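Local coordinates for Lactamase_B domain-containing protein (Bacillus lehensis G1, PDB 7EV5) that probably acts as a zinc-dependent hydrolase of dual activity, its structure resembling both B3 metallo-beta-lactamases and glyoxalase II, at residues A[52-57]-A[148-153]; A[75-80]-A[125-130]. One frame throughout, in Å; residues are numbered along the deposited sequence.

How the contacts relate
Both contacts bridge the two beta sheets of the metallo-beta-lactamase fold, at strand ends on the active-site side. Contact 1 holds the two zinc ions; contact 2 lies farther out, with its centre about 9 Å from that of contact 1 and the H77 side chain about 13 Å from a zinc. They touch on both flanks. Just past the end of strand 46-51, beside the parallel strand 74-77, L52 N and Y75 O, 3.0 Å apart, probably hydrogen-bond, while A55 N lies 2.8 Å from E80 OE1, also a probable hydrogen bond, tying the metal-binding loop to segment 75-80. On the other flank, V151 CG2 packs against T128 O at 3.4 Å.

Contact 1 of 2, residues A[52-57]-A[148-153]; sequences LTHAHF and SGDVLF. With ZN (zinc ion), chain B; ZN (zinc ion), chain C.
H54 and D150 meet through metal rather than through a hydrogen bond. H54 NE2 binds one zinc at 2.1 Å, and D150 OD2 binds the second at 2.0 Å. The same carboxylate oxygen also reaches the first zinc at a longer 2.6 Å, so it bridges the pair from the side of segment 148-153. It sits at the edge of the H54 ring, near the ring plane, while the carboxylate is turned 71° from the imidazole. A water joins both ions, 1.9 Å from the zinc held by H54.

H56 supplies ND1 to that first zinc, the other ring nitrogen from the one H54 uses, and H131 adds a third histidine. These ligands belong to the HxHxDH signature of the metallo-beta-lactamase superfamily, carried by the loop after strand 46-51; its D58 and H59 complete the second site together with H191.

A hydrogen bond in the second shell, together with the zinc bond at NE2, fixes the rotation of the H54 ring. ND1 donates to T53 OG1 over 2.9 Å at 163°, with the oxygen almost in the imidazole plane, and the same hydroxyl is hydrogen-bonded to D28 OD2, its principal polar partner.

Van der Waals packing closes the other end of the contact. With OG1 set between its backbone N and carbonyl carbon (chi1 65°), T53 brings that oxygen to 3.4 Å from G149 CA and lays CG2 beside G149 N at 3.5 Å. G149 has no side chain to hold the threonine off, and with S148, D150 and V151 it forms the type II' turn that delivers D150 to the metals.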
loop_
_atom_site.group_PDB
_atom_site.type_symbol
_atom_site.label_atom_id
_atom_site.label_comp_id
_atom_site.label_asym_id
_atom_site.label_seq_id
_atom_site.Cartn_x
_atom_site.Cartn_y
_atom_site.Cartn_z
ATOM N N LEU A 52 -3.238 4.565 0.899
ATOM C CA LEU A 52 -3.523 3.298 0.246
ATOM C C LEU A 52 -2.663 3.159 -0.998
ATOM O O LEU A 52 -2.669 4.037 -1.873
ATOM C CB LEU A 52 -4.997 3.215 -0.144
ATOM C CG LEU A 52 -5.986 3.203 1.020
ATOM C CD1 LEU A 52 -7.393 3.160 0.471
ATOM C CD2 LEU A 52 -5.725 2.028 1.979
ATOM N N THR A 53 -1.934 2.051 -1.089
ATOM C CA THR A 53 -1.232 1.772 -2.336
ATOM C C THR A 53 -2.219 1.484 -3.452
ATOM O O THR A 53 -1.973 1.834 -4.615
ATOM C CB THR A 53 -0.252 0.600 -2.176
ATOM O OG1 THR A 53 -0.969 -0.617 -1.908
ATOM C CG2 THR A 53 0.751 0.875 -1.072
ATOM N N HIS A 54 -3.330 0.833 -3.118
ATOM C CA HIS A 54 -4.401 0.508 -4.050
ATOM C C HIS A 54 -5.598 0.039 -3.236
ATOM O O HIS A 54 -5.512 -0.121 -2.011
ATOM C CB HIS A 54 -3.975 -0.484 -5.154
ATOM C CG HIS A 54 -3.639 -1.882 -4.693
ATOM N ND1 HIS A 54 -2.675 -2.165 -3.749
ATOM C CD2 HIS A 54 -4.091 -3.082 -5.133
ATOM C CE1 HIS A 54 -2.563 -3.477 -3.615
ATOM N NE2 HIS A 54 -3.425 -4.056 -4.431
ATOM N N ALA A 55 -6.714 -0.194 -3.927
ATOM C CA ALA A 55 -7.990 -0.405 -3.258
ATOM C C ALA A 55 -8.528 -1.819 -3.413
ATOM O O ALA A 55 -9.733 -2.039 -3.251
ATOM C CB ALA A 55 -9.028 0.630 -3.690
ATOM N N HIS A 56 -7.664 -2.788 -3.694
ATOM C CA HIS A 56 -8.112 -4.172 -3.591
ATOM C C HIS A 56 -8.599 -4.451 -2.174
ATOM O O HIS A 56 -8.090 -3.896 -1.193
ATOM C CB HIS A 56 -6.979 -5.138 -3.938
ATOM C CG HIS A 56 -6.798 -5.344 -5.404
ATOM N ND1 HIS A 56 -5.588 -5.699 -5.955
ATOM C CD2 HIS A 56 -7.670 -5.254 -6.435
ATOM C CE1 HIS A 56 -5.720 -5.827 -7.262
ATOM N NE2 HIS A 56 -6.971 -5.555 -7.580
ATOM N N PHE A 57 -9.591 -5.342 -2.083
ATOM C CA PHE A 57 -10.271 -5.602 -0.811
ATOM C C PHE A 57 -9.296 -5.957 0.313
ATOM O O PHE A 57 -9.535 -5.615 1.480
ATOM C CB PHE A 57 -11.307 -6.721 -0.991
ATOM C CG PHE A 57 -10.693 -8.094 -1.145
ATOM C CD1 PHE A 57 -10.548 -8.945 -0.048
ATOM C CD2 PHE A 57 -10.242 -8.524 -2.385
ATOM C CE1 PHE A 57 -9.973 -10.198 -0.198
ATOM C CE2 PHE A 57 -9.663 -9.777 -2.541
ATOM C CZ PHE A 57 -9.524 -10.616 -1.444
ATOM N N SER A 148 5.302 0.029 -1.670
ATOM C CA SER A 148 4.960 -0.131 -3.082
ATOM C C SER A 148 3.801 -1.094 -3.334
ATOM O O SER A 148 3.573 -1.485 -4.481
ATOM C CB SER A 148 6.194 -0.558 -3.882
ATOM O OG SER A 148 6.924 -1.578 -3.209
ATOM N N GLY A 149 3.071 -1.492 -2.300
ATOM C CA GLY A 149 1.914 -2.340 -2.535
ATOM C C GLY A 149 2.281 -3.634 -3.236
ATOM O O GLY A 149 3.228 -4.331 -2.856
ATOM N N ASP A 150 1.514 -3.976 -4.275
ATOM C CA ASP A 150 1.586 -5.298 -4.884
ATOM C C ASP A 150 2.323 -5.293 -6.214
ATOM O O ASP A 150 2.064 -6.146 -7.059
ATOM C CB ASP A 150 0.189 -5.908 -5.025
ATOM C CG ASP A 150 -0.442 -6.262 -3.684
ATOM O OD1 ASP A 150 0.173 -5.990 -2.634
ATOM O OD2 ASP A 150 -1.579 -6.783 -3.697
ATOM N N VAL A 151 3.266 -4.375 -6.400
ATOM C CA VAL A 151 4.024 -4.338 -7.646
ATOM C C VAL A 151 5.160 -5.355 -7.626
ATOM O O VAL A 151 5.331 -6.145 -8.566
ATOM C CB VAL A 151 4.533 -2.905 -7.882
ATOM C CG1 VAL A 151 5.491 -2.866 -9.049
ATOM C CG2 VAL A 151 3.354 -1.967 -8.133
ATOM N N LEU A 152 5.954 -5.343 -6.558
ATOM C CA LEU A 152 7.203 -6.091 -6.471
ATOM C C LEU A 152 7.255 -6.765 -5.112
ATOM O O LEU A 152 7.118 -6.097 -4.083
ATOM C CB LEU A 152 8.401 -5.143 -6.618
ATOM C CG LEU A 152 9.801 -5.733 -6.450
ATOM C CD1 LEU A 152 10.081 -6.796 -7.512
ATOM C CD2 LEU A 152 10.860 -4.646 -6.469
ATOM N N PHE A 153 7.457 -8.079 -5.099
ATOM C CA PHE A 153 7.582 -8.820 -3.855
ATOM C C PHE A 153 8.974 -9.419 -3.784
ATOM O O PHE A 153 9.745 -9.382 -4.746
ATOM C CB PHE A 153 6.573 -9.971 -3.801
ATOM C CG PHE A 153 5.145 -9.553 -4.030
ATOM C CD1 PHE A 153 4.507 -8.678 -3.157
ATOM C CD2 PHE A 153 4.422 -10.062 -5.101
ATOM C CE1 PHE A 153 3.173 -8.311 -3.362
ATOM C CE2 PHE A 153 3.093 -9.699 -5.311
ATOM C CZ PHE A 153 2.464 -8.815 -4.441
HETATM ZN ZN ZN B . -3.759 -6.029 -4.943
HETATM ZN ZN ZN C . -2.719 -7.412 -2.116
HETATM O O HOH W 1 -4.120 -7.316 -3.541
#

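Contact 2 of 2, residues A[75-80]-A[125-130]; sequences YLHTKE and VFHTPG
H77 and H127 lay their imidazoles together as an offset stack, the planes 7° from parallel and the centroids 4.3 Å apart. The pair spans the gap between the two sheets of the alpha-beta/beta-alpha sandwich of the superfamily, since strand 74-77 belongs to one sheet and strand 121-127 to the other, and the backbones stay well apart. Both rings extend into the gap with CG anti to the backbone nitrogen (chi1 -175° in H127), which lets them bridge it.

Packing is tight around H127. H77 NE2 stands above the centre of one face, while P129 CD covers the opposite face, 3.8 Å above the plane. H127 NE2 is hydrogen-bonded to P133 O. V136, on strand 136-140, packs against both histidines.

The solvent side is looser. There the exposed K79 sends its aliphatic chain across H127, touching it obliquely with CE 3.8 Å from H127 CE1. The chain then bends at its last torsion, and NZ remains 5.8 Å from H127 NE2. The lysine backbone is more firmly engaged: K79 N donates to H77 ND1 across 3.0 Å at 170°, the amide tilted somewhat from the ring plane.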
loop_
_atom_site.group_PDB
_atom_site.type_symbol
_atom_site.label_atom_id
_atom_site.label_comp_id
_atom_site.label_asym_id
_atom_site.label_seq_id
_atom_site.Cartn_x
_atom_site.Cartn_y
_atom_site.Cartn_z
ATOM N N TYR A 75 -6.122 8.483 1.703
ATOM C CA TYR A 75 -5.569 8.856 0.403
ATOM C C TYR A 75 -5.607 7.666 -0.550
ATOM O O TYR A 75 -5.194 6.560 -0.177
ATOM C CB TYR A 75 -4.114 9.310 0.540
ATOM C CG TYR A 75 -3.919 10.673 1.170
ATOM C CD1 TYR A 75 -3.464 11.746 0.413
ATOM C CD2 TYR A 75 -4.177 10.879 2.522
ATOM C CE1 TYR A 75 -3.279 12.996 0.992
ATOM C CE2 TYR A 75 -4.000 12.124 3.101
ATOM C CZ TYR A 75 -3.549 13.164 2.327
ATOM O OH TYR A 75 -3.371 14.391 2.941
ATOM N N LEU A 76 -6.059 7.895 -1.787
ATOM C CA LEU A 76 -6.172 6.846 -2.792
ATOM C C LEU A 76 -6.093 7.487 -4.172
ATOM O O LEU A 76 -6.562 8.614 -4.364
ATOM C CB LEU A 76 -7.516 6.114 -2.639
ATOM C CG LEU A 76 -7.870 5.044 -3.672
ATOM C CD1 LEU A 76 -6.918 3.853 -3.613
ATOM C CD2 LEU A 76 -9.299 4.564 -3.437
ATOM N N HIS A 77 -5.517 6.768 -5.132
ATOM C CA HIS A 77 -5.463 7.271 -6.499
ATOM C C HIS A 77 -6.857 7.341 -7.118
ATOM O O HIS A 77 -7.676 6.428 -6.967
ATOM C CB HIS A 77 -4.559 6.397 -7.369
ATOM C CG HIS A 77 -4.150 7.068 -8.641
ATOM N ND1 HIS A 77 -4.972 7.138 -9.748
ATOM C CD2 HIS A 77 -3.033 7.763 -8.957
ATOM C CE1 HIS A 77 -4.358 7.818 -10.704
ATOM N NE2 HIS A 77 -3.186 8.216 -10.245
ATOM N N THR A 78 -7.107 8.438 -7.842
ATOM C CA THR A 78 -8.420 8.681 -8.439
ATOM C C THR A 78 -8.868 7.553 -9.365
ATOM O O THR A 78 -10.076 7.318 -9.513
ATOM C CB THR A 78 -8.418 10.036 -9.164
ATOM O OG1 THR A 78 -9.770 10.442 -9.413
ATOM C CG2 THR A 78 -7.654 9.976 -10.484
ATOM N N LYS A 79 -7.932 6.831 -9.985
ATOM C CA LYS A 79 -8.355 5.781 -10.902
ATOM C C LYS A 79 -9.089 4.650 -10.193
ATOM O O LYS A 79 -9.812 3.895 -10.852
ATOM C CB LYS A 79 -7.172 5.250 -11.702
ATOM C CG LYS A 79 -6.746 6.169 -12.835
ATOM C CD LYS A 79 -5.359 5.794 -13.338
ATOM C CE LYS A 79 -4.860 6.761 -14.401
ATOM N NZ LYS A 79 -5.897 6.992 -15.449
ATOM N N GLU A 80 -8.931 4.520 -8.874
ATOM C CA GLU A 80 -9.631 3.500 -8.100
ATOM C C GLU A 80 -10.634 4.090 -7.112
ATOM O O GLU A 80 -11.064 3.400 -6.188
ATOM C CB GLU A 80 -8.629 2.574 -7.400
ATOM C CG GLU A 80 -7.887 1.688 -8.396
ATOM C CD GLU A 80 -6.773 0.876 -7.764
ATOM O OE1 GLU A 80 -6.777 0.692 -6.535
ATOM O OE2 GLU A 80 -5.887 0.421 -8.507
ATOM N N VAL A 125 6.037 10.204 -4.574
ATOM C CA VAL A 125 4.926 9.370 -5.018
ATOM C C VAL A 125 5.153 8.963 -6.463
ATOM O O VAL A 125 5.365 9.816 -7.336
ATOM C CB VAL A 125 3.585 10.101 -4.863
ATOM C CG1 VAL A 125 2.460 9.250 -5.398
ATOM C CG2 VAL A 125 3.359 10.485 -3.403
ATOM N N PHE A 126 5.093 7.666 -6.722
ATOM C CA PHE A 126 5.183 7.141 -8.072
ATOM C C PHE A 126 3.880 6.445 -8.419
ATOM O O PHE A 126 3.345 5.678 -7.616
ATOM C CB PHE A 126 6.323 6.138 -8.177
ATOM C CG PHE A 126 7.678 6.725 -7.889
ATOM C CD1 PHE A 126 8.448 7.255 -8.908
ATOM C CD2 PHE A 126 8.172 6.755 -6.602
ATOM C CE1 PHE A 126 9.702 7.786 -8.643
ATOM C CE2 PHE A 126 9.425 7.291 -6.325
ATOM C CZ PHE A 126 10.185 7.809 -7.353
ATOM N N HIS A 127 3.380 6.698 -9.621
ATOM C CA HIS A 127 2.219 5.974 -10.119
ATOM C C HIS A 127 2.745 4.700 -10.773
ATOM O O HIS A 127 3.484 4.763 -11.761
ATOM C CB HIS A 127 1.410 6.848 -11.083
ATOM C CG HIS A 127 0.133 6.211 -11.546
ATOM N ND1 HIS A 127 -0.361 6.381 -12.822
ATOM C CD2 HIS A 127 -0.741 5.391 -10.913
ATOM C CE1 HIS A 127 -1.487 5.700 -12.953
ATOM N NE2 HIS A 127 -1.738 5.088 -11.809
ATOM N N THR A 128 2.414 3.538 -10.194
ATOM C CA THR A 128 3.033 2.262 -10.561
ATOM C C THR A 128 1.963 1.231 -10.892
ATOM O O THR A 128 1.813 0.216 -10.189
ATOM C CB THR A 128 3.953 1.743 -9.453
ATOM O OG1 THR A 128 3.255 1.729 -8.202
ATOM C CG2 THR A 128 5.178 2.631 -9.308
ATOM N N PRO A 129 1.212 1.451 -11.978
ATOM C CA PRO A 129 0.143 0.515 -12.365
ATOM C C PRO A 129 0.647 -0.785 -12.971
ATOM O O PRO A 129 1.846 -0.974 -13.199
ATOM C CB PRO A 129 -0.660 1.324 -13.393
ATOM C CG PRO A 129 0.396 2.204 -14.039
ATOM C CD PRO A 129 1.247 2.631 -12.864
ATOM N N GLY A 130 -0.285 -1.693 -13.255
ATOM C CA GLY A 130 0.035 -2.994 -13.809
ATOM C C GLY A 130 -0.665 -4.096 -13.046
ATOM O O GLY A 130 -1.308 -4.965 -13.640
#